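Local structure of microcin B17-processing protein McbB (Escherichia coli str. K-12 substr. MG1655, 6GRH) at residues 97-102 against 133-138; 113-118 against 248-253; 141-146 against 154-159; 172-177 against 202-207. The protein is needed to process the inactive microcin B17 precursor, McbA, into the active peptide antibiotic, working in a complex that also contains McbC. All blocks are in the same frame, centred on the assembly; numbering follows the deposited sequence.

Strand 97-102 opens contact 1, which closes when the loop 133-138 folds back against it, with 30 residues between them. Before that, contact 2 has opened at 113-118. It closes only at helix 236-254, so contacts 1 and 2 cross along the chain. Contacts 3 and 4 follow in series, both nested in the long loop of contact 2: the first ties strand 139-144 to helix 150-160, the second the turn that follows strand 167-174 to the end of helix 193-204. Contacts 1, 3 and 4 share one mixed sheet. Contacts 1 and 3 meet where strands 97-102 and 139-144 pair, while Trp115 and Leu250 of contact 2 pack on Ile100 and Trp142.

Contact 1 of 4, residues 97-102 against 133-138; sequences NSVIIS and INVSDS
Val99 and Ile101 of strand 97-102 meet Val135 and Ile133 of the loop 133-138, which runs roughly the other way across one face of the sheet. The apolar contacts come in two steps. The methyl CG2 of Val99 touches CG2 of Val135 at 4.2 Å, and CD1 of Ile101 reaches CG2 of Ile133 at 4.3 Å, carried outward by an extended side chain (chi2 179°). Beta-branched residues suit a strand, and the alternation sends these two to the loop while Ser98 and Ile100 serve the other face. The same patch continues on Ile126 of strand 122-127 and on Phe160 of helix 150-160.

Polar contacts lie at the other end. A water accepts from Ser136 N at 3.1 Å and donates weakly to Asn97 OD1, 3.4 Å away; the firmer partner of that oxygen is Ser123 OG. Backbones draw closest here, with Asn97 N 3.8 Å from Ser138 O, whose residue takes a left-handed backbone conformation just before strand 139-144 begins. Strand 97-102 spends its backbone bonds on strands 122-127 and 139-144, so the loop is held to it chiefly by apolar burial, with one water bridging the more exposed polar end.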
loop_
_atom_site.group_PDB
_atom_site.type_symbol
_atom_site.label_atom_id
_atom_site.label_comp_id
_atom_site.label_asym_id
_atom_site.label_seq_id
_atom_site.Cartn_x
_atom_site.Cartn_y
_atom_site.Cartn_z
ATOM N N ASN B 97 29.657 -13.474 14.542
ATOM C CA ASN B 97 29.618 -12.709 15.749
ATOM C C ASN B 97 28.747 -11.465 15.558
ATOM O O ASN B 97 28.602 -11.003 14.432
ATOM C CB ASN B 97 31.051 -12.282 16.005
ATOM C CG ASN B 97 31.186 -11.432 17.216
ATOM O OD1 ASN B 97 31.838 -10.388 17.179
ATOM N ND2 ASN B 97 30.510 -11.841 18.302
ATOM N N SER B 98 28.175 -10.966 16.656
ATOM C CA SER B 98 27.517 -9.667 16.713
ATOM C C SER B 98 28.204 -8.710 17.701
ATOM O O SER B 98 28.811 -9.145 18.692
ATOM C CB SER B 98 26.062 -9.852 17.122
ATOM O OG SER B 98 25.314 -10.488 16.098
ATOM N N VAL B 99 28.123 -7.412 17.412
ATOM C CA VAL B 99 28.527 -6.370 18.350
ATOM C C VAL B 99 27.377 -5.383 18.443
ATOM O O VAL B 99 26.676 -5.169 17.475
ATOM C CB VAL B 99 29.827 -5.645 17.953
ATOM C CG1 VAL B 99 31.004 -6.598 17.987
ATOM C CG2 VAL B 99 29.771 -4.996 16.583
ATOM N N ILE B 100 27.194 -4.791 19.611
ATOM C CA ILE B 100 26.226 -3.728 19.800
ATOM C C ILE B 100 26.992 -2.436 20.038
ATOM O O ILE B 100 27.835 -2.369 20.936
ATOM C CB ILE B 100 25.276 -4.017 20.967
ATOM C CG1 ILE B 100 24.459 -5.260 20.645
ATOM C CG2 ILE B 100 24.343 -2.816 21.197
ATOM C CD1 ILE B 100 23.552 -5.697 21.762
ATOM N N ILE B 101 26.757 -1.439 19.181
ATOM C CA ILE B 101 27.359 -0.114 19.316
ATOM C C ILE B 101 26.233 0.820 19.731
ATOM O O ILE B 101 25.143 0.829 19.101
ATOM C CB ILE B 101 28.042 0.383 18.011
ATOM C CG1 ILE B 101 29.141 -0.593 17.554
ATOM C CG2 ILE B 101 28.647 1.756 18.241
ATOM C CD1 ILE B 101 29.880 -0.248 16.271
ATOM N N SER B 102 26.441 1.584 20.794
ATOM C CA SER B 102 25.330 2.399 21.309
ATOM C C SER B 102 25.771 3.631 22.034
ATOM O O SER B 102 26.882 3.682 22.569
ATOM C CB SER B 102 24.458 1.553 22.257
ATOM O OG SER B 102 23.236 2.199 22.560
ATOM N N ILE B 133 37.351 2.287 17.229
ATOM C CA ILE B 133 36.461 1.131 17.319
ATOM C C ILE B 133 36.891 0.145 16.222
ATOM O O ILE B 133 36.914 0.517 15.061
ATOM C CB ILE B 133 34.975 1.546 17.101
ATOM C CG1 ILE B 133 34.511 2.607 18.112
ATOM C CG2 ILE B 133 34.050 0.335 17.179
ATOM C CD1 ILE B 133 33.163 3.243 17.770
ATOM N N ASN B 134 37.256 -1.084 16.584
ATOM C CA ASN B 134 37.553 -2.159 15.608
ATOM C C ASN B 134 36.455 -3.233 15.593
ATOM O O ASN B 134 35.906 -3.544 16.648
ATOM C CB ASN B 134 38.871 -2.837 15.963
ATOM N N VAL B 135 36.157 -3.794 14.409
ATOM C CA VAL B 135 35.267 -4.958 14.255
ATOM C C VAL B 135 35.863 -5.993 13.287
ATOM O O VAL B 135 36.353 -5.633 12.223
ATOM C CB VAL B 135 33.863 -4.534 13.730
ATOM C CG1 VAL B 135 32.952 -5.737 13.574
ATOM C CG2 VAL B 135 33.218 -3.515 14.661
ATOM N N SER B 136 35.773 -7.272 13.640
ATOM C CA SER B 136 36.262 -8.385 12.802
ATOM C C SER B 136 35.418 -8.711 11.555
ATOM O O SER B 136 34.302 -8.220 11.418
ATOM C CB SER B 136 36.297 -9.668 13.639
ATOM O OG SER B 136 37.093 -9.500 14.800
ATOM N N ASP B 137 35.961 -9.599 10.707
ATOM C CA ASP B 137 35.253 -10.199 9.551
ATOM C C ASP B 137 33.919 -10.884 9.920
ATOM O O ASP B 137 33.780 -11.512 10.978
ATOM C CB ASP B 137 36.143 -11.241 8.819
ATOM C CG ASP B 137 37.253 -10.598 7.949
ATOM O OD1 ASP B 137 37.539 -9.389 8.106
ATOM O OD2 ASP B 137 37.847 -11.308 7.093
ATOM N N SER B 138 32.946 -10.772 9.013
ATOM C CA SER B 138 31.678 -11.466 9.143
ATOM C C SER B 138 30.947 -11.168 10.457
ATOM O O SER B 138 30.404 -12.068 11.075
ATOM C CB SER B 138 31.864 -12.979 8.972
ATOM O OG SER B 138 32.552 -13.243 7.775
HETATM O O HOH W 1 34.069 -8.049 16.110
#

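Contact 2 of 4, residues 113-118 against 248-253; sequences EQWKCD and RRLQEL. With EDO (1,2-ethanediol), chain J.
Helix 111-115 and the residues just after it lie against helix 236-254, Trp115 meeting Leu250 and Asp118 meeting Gln251 and Arg248. CZ3 of the indole lies 3.9 Å from Leu250 CD1, the two side chains crossing at about a right angle; both are large apolar groups that also rest on the sheet, on Ile100 and Leu140 respectively. Beside them, CB of Asp118 touches Gln251 OE1 at 3.6 Å. That oxygen is taken by Arg248 one turn earlier, NH1 donating at 2.8 Å and 156° with the acceptor in the guanidinium plane. A bend at chi2 (-58°) helps turn the guanidinium toward Gln251 and Asp118, although the side chain sets out away from residues 113-118. The salt bridge from Asp118 OD1 to Arg248 NH1 is a long one, 3.9 Å, their planes nearly perpendicular. A water links the three side chains: it donates to Asp118 OD1 at 2.6 Å and accepts from Gln251 NE2 at 3.1 Å and Arg248 NH1. An ethanediol, probably from the crystallisation liquor, accepts through O1 from Arg248 NH2, 3.1 Å away, while Arg248 NE bonds Leu274 O of the second subunit. Two helices sharing one face of a mixed sheet are characteristic of a layered alpha/beta domain.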
loop_
_atom_site.group_PDB
_atom_site.type_symbol
_atom_site.label_atom_id
_atom_site.label_comp_id
_atom_site.label_asym_id
_atom_site.label_seq_id
_atom_site.Cartn_x
_atom_site.Cartn_y
_atom_site.Cartn_z
ATOM N N GLU B 113 25.947 -11.687 28.746
ATOM C CA GLU B 113 25.849 -12.907 29.548
ATOM C C GLU B 113 24.426 -13.483 29.540
ATOM O O GLU B 113 24.269 -14.697 29.402
ATOM C CB GLU B 113 26.385 -12.694 30.968
ATOM C CG GLU B 113 27.228 -13.870 31.455
ATOM C CD GLU B 113 28.563 -13.985 30.729
ATOM O OE1 GLU B 113 28.798 -14.992 30.017
ATOM O OE2 GLU B 113 29.387 -13.060 30.875
ATOM N N GLN B 114 23.405 -12.629 29.658
ATOM C CA GLN B 114 22.002 -13.080 29.596
ATOM C C GLN B 114 21.626 -13.726 28.285
ATOM O O GLN B 114 20.970 -14.778 28.271
ATOM C CB GLN B 114 21.036 -11.919 29.793
ATOM C CG GLN B 114 20.997 -11.368 31.208
ATOM C CD GLN B 114 20.173 -10.090 31.308
ATOM O OE1 GLN B 114 19.533 -9.620 30.325
ATOM N NE2 GLN B 114 20.173 -9.514 32.506
ATOM N N TRP B 115 22.042 -13.105 27.186
ATOM C CA TRP B 115 21.536 -13.504 25.884
ATOM C C TRP B 115 22.185 -14.760 25.333
ATOM O O TRP B 115 21.670 -15.327 24.385
ATOM C CB TRP B 115 21.567 -12.340 24.878
ATOM C CG TRP B 115 20.662 -11.170 25.276
ATOM C CD1 TRP B 115 19.817 -11.096 26.345
ATOM C CD2 TRP B 115 20.537 -9.913 24.584
ATOM N NE1 TRP B 115 19.181 -9.863 26.366
ATOM C CE2 TRP B 115 19.601 -9.124 25.299
ATOM C CE3 TRP B 115 21.147 -9.367 23.452
ATOM C CZ2 TRP B 115 19.239 -7.825 24.900
ATOM C CZ3 TRP B 115 20.777 -8.054 23.055
ATOM C CH2 TRP B 115 19.849 -7.316 23.788
ATOM N N LYS B 116 23.270 -15.234 25.961
ATOM C CA LYS B 116 23.815 -16.568 25.672
ATOM C C LYS B 116 22.785 -17.679 25.874
ATOM O O LYS B 116 22.799 -18.666 25.140
ATOM C CB LYS B 116 25.076 -16.858 26.518
ATOM C CG LYS B 116 26.267 -16.001 26.141
ATOM C CD LYS B 116 27.525 -16.409 26.920
ATOM C CE LYS B 116 28.767 -15.638 26.465
ATOM N NZ LYS B 116 28.920 -15.536 24.974
ATOM N N CYS B 117 21.878 -17.523 26.829
ATOM C CA CYS B 117 20.860 -18.546 27.040
ATOM C C CYS B 117 19.738 -18.514 25.991
ATOM O O CYS B 117 18.849 -19.367 26.028
ATOM C CB CYS B 117 20.310 -18.483 28.454
ATOM S SG CYS B 117 19.261 -17.079 28.805
ATOM N N ASP B 118 19.772 -17.523 25.085
ATOM C CA ASP B 118 18.959 -17.497 23.875
ATOM C C ASP B 118 19.817 -17.843 22.655
ATOM O O ASP B 118 19.391 -17.641 21.516
ATOM C CB ASP B 118 18.345 -16.093 23.727
ATOM C CG ASP B 118 17.630 -15.629 25.007
ATOM O OD1 ASP B 118 16.506 -16.102 25.287
ATOM O OD2 ASP B 118 18.206 -14.816 25.768
ATOM N N ARG B 248 15.142 -10.496 20.651
ATOM C CA ARG B 248 14.439 -11.411 19.782
ATOM C C ARG B 248 14.835 -11.287 18.332
ATOM O O ARG B 248 14.921 -12.288 17.640
ATOM C CB ARG B 248 12.933 -11.292 19.908
ATOM C CG ARG B 248 12.429 -11.786 21.233
ATOM C CD ARG B 248 12.804 -13.250 21.496
ATOM N NE ARG B 248 11.928 -13.785 22.520
ATOM C CZ ARG B 248 12.180 -14.827 23.293
ATOM N NH1 ARG B 248 13.311 -15.526 23.191
ATOM N NH2 ARG B 248 11.253 -15.197 24.167
ATOM N N ARG B 249 15.129 -10.074 17.896
ATOM C CA ARG B 249 15.600 -9.888 16.550
ATOM C C ARG B 249 16.979 -10.515 16.322
ATOM O O ARG B 249 17.203 -11.198 15.322
ATOM C CB ARG B 249 15.518 -8.392 16.162
ATOM C CG ARG B 249 15.856 -8.141 14.714
ATOM C CD ARG B 249 14.739 -8.627 13.814
ATOM N NE ARG B 249 15.082 -8.402 12.424
ATOM C CZ ARG B 249 15.075 -9.301 11.445
ATOM N NH1 ARG B 249 14.671 -10.567 11.634
ATOM N NH2 ARG B 249 15.445 -8.908 10.226
ATOM N N LEU B 250 17.902 -10.295 17.232
ATOM C CA LEU B 250 19.206 -10.945 17.156
ATOM C C LEU B 250 19.082 -12.448 17.199
ATOM O O LEU B 250 19.798 -13.169 16.484
ATOM C CB LEU B 250 20.134 -10.482 18.292
ATOM C CG LEU B 250 20.956 -9.215 18.083
ATOM C CD1 LEU B 250 21.657 -8.860 19.381
ATOM C CD2 LEU B 250 21.946 -9.351 16.928
ATOM N N GLN B 251 18.183 -12.924 18.065
ATOM C CA GLN B 251 17.907 -14.347 18.179
ATOM C C GLN B 251 17.412 -14.934 16.860
ATOM O O GLN B 251 17.933 -15.974 16.428
ATOM C CB GLN B 251 16.957 -14.611 19.328
ATOM C CG GLN B 251 16.671 -16.080 19.567
ATOM C CD GLN B 251 15.930 -16.331 20.861
ATOM O OE1 GLN B 251 15.576 -15.399 21.594
ATOM N NE2 GLN B 251 15.779 -17.597 21.200
ATOM N N GLU B 252 16.477 -14.240 16.185
ATOM C CA GLU B 252 15.990 -14.679 14.888
ATOM C C GLU B 252 17.103 -14.843 13.879
ATOM O O GLU B 252 17.113 -15.805 13.113
ATOM C CB GLU B 252 15.002 -13.677 14.267
ATOM C CG GLU B 252 13.646 -13.652 14.890
ATOM C CD GLU B 252 12.798 -12.445 14.443
ATOM O OE1 GLU B 252 13.167 -11.736 13.479
ATOM O OE2 GLU B 252 11.750 -12.219 15.090
ATOM N N LEU B 253 18.012 -13.881 13.870
ATOM C CA LEU B 253 19.073 -13.798 12.865
ATOM C C LEU B 253 20.268 -14.699 13.146
ATOM O O LEU B 253 20.781 -15.315 12.211
ATOM C CB LEU B 253 19.574 -12.352 12.724
ATOM C CG LEU B 253 18.539 -11.377 12.118
ATOM C CD1 LEU B 253 18.959 -9.944 12.382
ATOM C CD2 LEU B 253 18.370 -11.616 10.635
HETATM C C1 EDO J . 12.395 -17.467 26.511
HETATM O O1 EDO J . 12.061 -17.951 25.207
HETATM C C2 EDO J . 11.111 -17.376 27.318
HETATM O O2 EDO J . 11.296 -16.569 28.479
HETATM O O HOH W 2 15.161 -18.052 24.167
#

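Contact 3 of 4, residues 141-146 against 154-159; sequences IWLHLE and KRIYSK
Ile141 and Leu143, the two residues that meet Ile156, stand on either side of Trp142 in the strand, and its indole points to the opposite face of the sheet. At the edge of that ring, in its plane, lies the backbone N of His144, and NE1 is hydrogen-bonded to Ser171 OG; Leu250 and Ile246 of helix 236-254 pack on it. On the helix, the ring of Tyr157 meets Phe168 edge-to-face, and its OH is bonded to Gln170 OE1 and His193 N, next to the zinc ligand Cys192.

Between strand and helix the contact itself is wholly aliphatic. Leu143 CD2 comes to 4.0 Å from CG1 of Ile156, the side chains crossing obliquely, and CG2 of Ile141 lies 4.4 Å from CG2 of Ile156. Leu143 turns CG opposite its own nitrogen (chi1 174°), which carries CD2 to the helix, while CD1 lies by Ile101 O of the neighbouring strand. Ile156 presents both branches, CG2 to one strand residue and CG1 to the other, which suits a branched side chain set between two neighbours.

This is the first half of the beta-alpha-beta unit formed by strand 139-144, helix 150-160 and strand 167-174. Arg155 and Lys159 bond loop carbonyls of Ile128, Asp130 and Ile133, so polar ends stay at the helix flanks. The strand-helix interface therefore rests on dispersion and exclusion of water.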
loop_
_atom_site.group_PDB
_atom_site.type_symbol
_atom_site.label_atom_id
_atom_site.label_comp_id
_atom_site.label_asym_id
_atom_site.label_seq_id
_atom_site.Cartn_x
_atom_site.Cartn_y
_atom_site.Cartn_z
ATOM N N ILE B 141 26.782 -5.805 12.948
ATOM C CA ILE B 141 26.889 -4.634 13.791
ATOM C C ILE B 141 25.492 -4.080 14.063
ATOM O O ILE B 141 24.809 -3.609 13.129
ATOM C CB ILE B 141 27.782 -3.547 13.138
ATOM C CG1 ILE B 141 29.168 -4.116 12.828
ATOM C CG2 ILE B 141 27.835 -2.309 14.017
ATOM C CD1 ILE B 141 30.101 -3.163 12.107
ATOM N N TRP B 142 25.079 -4.125 15.330
ATOM C CA TRP B 142 23.841 -3.517 15.765
ATOM C C TRP B 142 24.141 -2.138 16.336
ATOM O O TRP B 142 24.821 -2.025 17.341
ATOM C CB TRP B 142 23.134 -4.379 16.825
ATOM C CG TRP B 142 21.706 -3.936 17.037
ATOM C CD1 TRP B 142 21.289 -2.685 17.459
ATOM C CD2 TRP B 142 20.521 -4.687 16.803
ATOM N NE1 TRP B 142 19.926 -2.642 17.523
ATOM C CE2 TRP B 142 19.423 -3.836 17.098
ATOM C CE3 TRP B 142 20.271 -5.995 16.378
ATOM C CZ2 TRP B 142 18.093 -4.249 16.979
ATOM C CZ3 TRP B 142 18.954 -6.413 16.249
ATOM C CH2 TRP B 142 17.877 -5.533 16.548
ATOM N N LEU B 143 23.634 -1.081 15.683
ATOM C CA LEU B 143 23.796 0.280 16.178
ATOM C C LEU B 143 22.488 0.759 16.789
ATOM O O LEU B 143 21.508 0.889 16.076
ATOM C CB LEU B 143 24.222 1.193 15.047
ATOM C CG LEU B 143 24.315 2.696 15.292
ATOM C CD1 LEU B 143 25.299 3.053 16.400
ATOM C CD2 LEU B 143 24.704 3.375 13.973
ATOM N N HIS B 144 22.481 1.026 18.093
ATOM C CA HIS B 144 21.273 1.433 18.790
ATOM C C HIS B 144 21.493 2.840 19.327
ATOM O O HIS B 144 22.410 3.061 20.112
ATOM C CB HIS B 144 20.930 0.463 19.917
ATOM C CG HIS B 144 19.788 0.912 20.765
ATOM N ND1 HIS B 144 18.491 0.901 20.313
ATOM C CD2 HIS B 144 19.755 1.452 22.000
ATOM C CE1 HIS B 144 17.701 1.383 21.257
ATOM N NE2 HIS B 144 18.438 1.692 22.305
ATOM N N LEU B 145 20.617 3.772 18.928
ATOM C CA LEU B 145 20.692 5.171 19.347
ATOM C C LEU B 145 19.411 5.665 20.027
ATOM O O LEU B 145 18.331 5.614 19.420
ATOM C CB LEU B 145 20.967 6.054 18.131
ATOM C CG LEU B 145 22.294 5.783 17.421
ATOM C CD1 LEU B 145 22.429 6.644 16.176
ATOM C CD2 LEU B 145 23.459 6.031 18.364
ATOM N N GLU B 146 19.525 6.117 21.276
ATOM C CA GLU B 146 18.484 6.928 21.920
ATOM C C GLU B 146 18.512 8.368 21.430
ATOM O O GLU B 146 17.466 8.971 21.177
ATOM C CB GLU B 146 18.604 6.903 23.451
ATOM C CG GLU B 146 18.029 5.648 24.045
ATOM C CD GLU B 146 17.769 5.672 25.544
ATOM O OE1 GLU B 146 17.755 6.740 26.200
ATOM O OE2 GLU B 146 17.527 4.563 26.043
ATOM N N LYS B 154 26.499 7.604 9.626
ATOM C CA LYS B 154 27.438 7.814 8.540
ATOM C C LYS B 154 28.879 7.448 8.935
ATOM O O LYS B 154 29.588 6.827 8.152
ATOM C CB LYS B 154 27.348 9.268 8.081
ATOM C CG LYS B 154 28.246 9.675 6.939
ATOM C CD LYS B 154 27.879 11.113 6.546
ATOM C CE LYS B 154 28.832 11.690 5.528
ATOM N NZ LYS B 154 28.387 11.276 4.166
ATOM N N ARG B 155 29.278 7.821 10.147
ATOM C CA ARG B 155 30.590 7.440 10.688
ATOM C C ARG B 155 30.774 5.905 10.751
ATOM O O ARG B 155 31.819 5.382 10.361
ATOM C CB ARG B 155 30.764 8.033 12.086
ATOM C CG ARG B 155 32.062 7.650 12.796
ATOM C CD ARG B 155 31.948 7.886 14.289
ATOM N NE ARG B 155 33.068 7.315 15.053
ATOM C CZ ARG B 155 33.050 7.080 16.366
ATOM N NH1 ARG B 155 31.969 7.354 17.100
ATOM N NH2 ARG B 155 34.123 6.554 16.961
ATOM N N ILE B 156 29.765 5.202 11.262
ATOM C CA ILE B 156 29.825 3.742 11.393
ATOM C C ILE B 156 29.895 3.060 10.009
ATOM O O ILE B 156 30.690 2.115 9.783
ATOM C CB ILE B 156 28.643 3.201 12.257
ATOM C CG1 ILE B 156 28.707 3.728 13.700
ATOM C CG2 ILE B 156 28.630 1.681 12.276
ATOM C CD1 ILE B 156 30.014 3.438 14.429
ATOM N N TYR B 157 29.075 3.528 9.072
ATOM C CA TYR B 157 29.155 3.024 7.701
ATOM C C TYR B 157 30.529 3.299 7.079
ATOM O O TYR B 157 31.104 2.416 6.438
ATOM C CB TYR B 157 28.043 3.602 6.828
ATOM C CG TYR B 157 26.640 3.011 7.021
ATOM C CD1 TYR B 157 26.359 1.966 7.933
ATOM C CD2 TYR B 157 25.580 3.504 6.261
ATOM C CE1 TYR B 157 25.063 1.452 8.068
ATOM C CE2 TYR B 157 24.300 3.004 6.402
ATOM C CZ TYR B 157 24.038 1.975 7.291
ATOM O OH TYR B 157 22.762 1.479 7.375
ATOM N N SER B 158 31.037 4.519 7.264
ATOM C CA SER B 158 32.300 4.932 6.695
ATOM C C SER B 158 33.444 4.042 7.187
ATOM O O SER B 158 34.268 3.619 6.412
ATOM C CB SER B 158 32.549 6.392 7.043
ATOM O OG SER B 158 33.747 6.817 6.505
ATOM N N LYS B 159 33.440 3.729 8.475
ATOM C CA LYS B 159 34.444 2.838 9.061
ATOM C C LYS B 159 34.314 1.363 8.652
ATOM O O LYS B 159 35.321 0.713 8.378
ATOM C CB LYS B 159 34.395 2.946 10.578
ATOM C CG LYS B 159 34.864 4.295 11.086
ATOM C CD LYS B 159 34.561 4.526 12.564
ATOM C CE LYS B 159 35.126 3.438 13.462
ATOM N NZ LYS B 159 36.568 3.157 13.202
#

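Contact 4 of 4, residues 172-177 against 202-207; sequences YYLKES and SREEKS. With SO4 (sulfate ion), chain G.
Leu174 and Lys175, which meet Glu204, begin a type II' turn from Leu174 to Ser177 that joins strands 167-174 and 177-180 into a tight beta hairpin. Lys175 has phi 56° and psi -112°, a conformation unusual for a residue with a side chain. Leu174 O accepts Ser177 N at 2.8 Å and, on a lone pair in the carbonyl plane, Ser177 OG at 2.7 Å; a short serine suits this spot because its hydroxyl can fold back onto the turn.

The extended side chain of Lys175 and that of Glu204 run past one another, pointing opposite ways; Lys175 CD lies 3.8 Å from Glu204 OE1, and NZ makes a long salt bridge to the same oxygen at 4.0 Å. Glu204 bends at chi2 (-80°), near the end of helix 193-204, and this helps bring its carboxylate alongside the lysine. A water joins the two parts, donating to Glu204 OE2 at 2.5 Å and to Leu174 O at 3.1 Å. A loose ionic and water-mediated contact fits the exposed Lys175 and the partly exposed Glu204. One residue earlier, Arg203, whose NH1 pairs with Glu282, holds a sulfate, probably from the crystallisation liquor, its NH2 donating almost straight to sulfate O4 at 3.1 Å.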
loop_
_atom_site.group_PDB
_atom_site.type_symbol
_atom_site.label_atom_id
_atom_site.label_comp_id
_atom_site.label_asym_id
_atom_site.label_seq_id
_atom_site.Cartn_x
_atom_site.Cartn_y
_atom_site.Cartn_z
ATOM N N TYR B 172 16.440 2.906 16.648
ATOM C CA TYR B 172 16.283 4.322 16.992
ATOM C C TYR B 172 14.774 4.583 17.175
ATOM O O TYR B 172 13.945 3.705 16.893
ATOM C CB TYR B 172 16.895 5.235 15.883
ATOM C CG TYR B 172 16.358 4.935 14.518
ATOM C CD1 TYR B 172 16.886 3.909 13.753
ATOM C CD2 TYR B 172 15.255 5.618 14.023
ATOM C CE1 TYR B 172 16.374 3.598 12.514
ATOM C CE2 TYR B 172 14.725 5.311 12.790
ATOM C CZ TYR B 172 15.279 4.310 12.042
ATOM O OH TYR B 172 14.740 3.984 10.843
ATOM N N TYR B 173 14.447 5.777 17.650
ATOM C CA TYR B 173 13.099 6.150 17.983
ATOM C C TYR B 173 12.638 7.264 17.068
ATOM O O TYR B 173 13.393 8.146 16.728
ATOM C CB TYR B 173 13.000 6.547 19.448
ATOM C CG TYR B 173 13.411 5.420 20.369
ATOM C CD1 TYR B 173 12.471 4.516 20.863
ATOM C CD2 TYR B 173 14.760 5.231 20.717
ATOM C CE1 TYR B 173 12.851 3.467 21.703
ATOM C CE2 TYR B 173 15.155 4.188 21.552
ATOM C CZ TYR B 173 14.189 3.297 22.041
ATOM O OH TYR B 173 14.587 2.259 22.853
ATOM N N LEU B 174 11.383 7.193 16.651
ATOM C CA LEU B 174 10.803 8.201 15.787
ATOM C C LEU B 174 9.377 8.366 16.232
ATOM O O LEU B 174 8.620 7.390 16.205
ATOM C CB LEU B 174 10.847 7.784 14.316
ATOM C CG LEU B 174 10.109 8.683 13.305
ATOM C CD1 LEU B 174 10.658 10.086 13.335
ATOM C CD2 LEU B 174 10.219 8.052 11.926
ATOM N N LYS B 175 9.066 9.577 16.687
ATOM C CA LYS B 175 7.760 9.954 17.221
ATOM C C LYS B 175 7.362 9.029 18.375
ATOM O O LYS B 175 8.037 9.039 19.399
ATOM C CB LYS B 175 6.741 10.029 16.073
ATOM C CG LYS B 175 7.104 11.151 15.105
ATOM C CD LYS B 175 5.980 11.400 14.111
ATOM C CE LYS B 175 6.256 12.615 13.240
ATOM N NZ LYS B 175 4.968 13.236 12.823
ATOM N N GLU B 176 6.337 8.191 18.213
ATOM C CA GLU B 176 5.953 7.248 19.273
ATOM C C GLU B 176 6.364 5.816 18.936
ATOM O O GLU B 176 5.806 4.870 19.503
ATOM C CB GLU B 176 4.444 7.335 19.509
ATOM C CG GLU B 176 4.002 8.699 19.991
ATOM C CD GLU B 176 2.493 8.850 20.096
ATOM O OE1 GLU B 176 1.755 8.326 19.225
ATOM O OE2 GLU B 176 2.050 9.521 21.057
ATOM N N SER B 177 7.309 5.638 18.006
ATOM C CA SER B 177 7.736 4.317 17.599
ATOM C C SER B 177 9.185 4.008 17.910
ATOM O O SER B 177 10.044 4.911 17.982
ATOM C CB SER B 177 7.517 4.107 16.108
ATOM O OG SER B 177 8.439 4.884 15.356
ATOM N N SER B 202 8.781 10.157 4.841
ATOM C CA SER B 202 7.772 10.307 3.795
ATOM C C SER B 202 6.376 9.912 4.267
ATOM O O SER B 202 5.433 10.681 4.104
ATOM C CB SER B 202 8.150 9.473 2.557
ATOM O OG SER B 202 7.808 8.091 2.698
ATOM N N ARG B 203 6.253 8.718 4.844
ATOM C CA ARG B 203 4.966 8.235 5.394
ATOM C C ARG B 203 4.401 9.176 6.465
ATOM O O ARG B 203 3.179 9.331 6.548
ATOM C CB ARG B 203 5.071 6.806 5.939
ATOM C CG ARG B 203 3.853 6.326 6.748
ATOM C CD ARG B 203 3.953 4.852 7.128
ATOM N NE ARG B 203 3.905 4.005 5.929
ATOM C CZ ARG B 203 4.404 2.773 5.829
ATOM N NH1 ARG B 203 5.020 2.186 6.857
ATOM N NH2 ARG B 203 4.303 2.118 4.671
ATOM N N GLU B 204 5.261 9.805 7.269
ATOM C CA GLU B 204 4.783 10.741 8.324
ATOM C C GLU B 204 4.315 12.113 7.823
ATOM O O GLU B 204 3.663 12.860 8.572
ATOM C CB GLU B 204 5.842 10.950 9.408
ATOM C CG GLU B 204 6.288 9.666 10.091
ATOM C CD GLU B 204 5.355 9.136 11.164
ATOM O OE1 GLU B 204 4.212 9.617 11.312
ATOM O OE2 GLU B 204 5.802 8.221 11.878
ATOM N N GLU B 205 4.654 12.471 6.588
ATOM C CA GLU B 205 4.220 13.752 6.029
ATOM C C GLU B 205 2.729 13.642 5.705
ATOM O O GLU B 205 2.280 12.600 5.231
ATOM C CB GLU B 205 5.027 14.106 4.774
ATOM N N LYS B 206 1.966 14.702 5.973
ATOM C CA LYS B 206 0.510 14.705 5.759
ATOM C C LYS B 206 0.168 15.168 4.331
ATOM O O LYS B 206 -0.597 16.110 4.131
ATOM C CB LYS B 206 -0.170 15.601 6.801
ATOM N N SER B 207 0.732 14.468 3.348
ATOM C CA SER B 207 0.610 14.796 1.928
ATOM C C SER B 207 -0.378 13.893 1.188
ATOM O O SER B 207 -0.673 14.163 0.023
ATOM C CB SER B 207 1.965 14.630 1.257
ATOM O OG SER B 207 2.382 13.271 1.354
HETATM S S SO4 G . 2.610 4.920 2.542
HETATM O O1 SO4 G . 1.744 5.006 3.740
HETATM O O2 SO4 G . 1.936 5.489 1.353
HETATM O O3 SO4 G . 3.829 5.720 2.797
HETATM O O4 SO4 G . 2.911 3.498 2.299
HETATM O O HOH W 3 7.055 6.870 13.577
#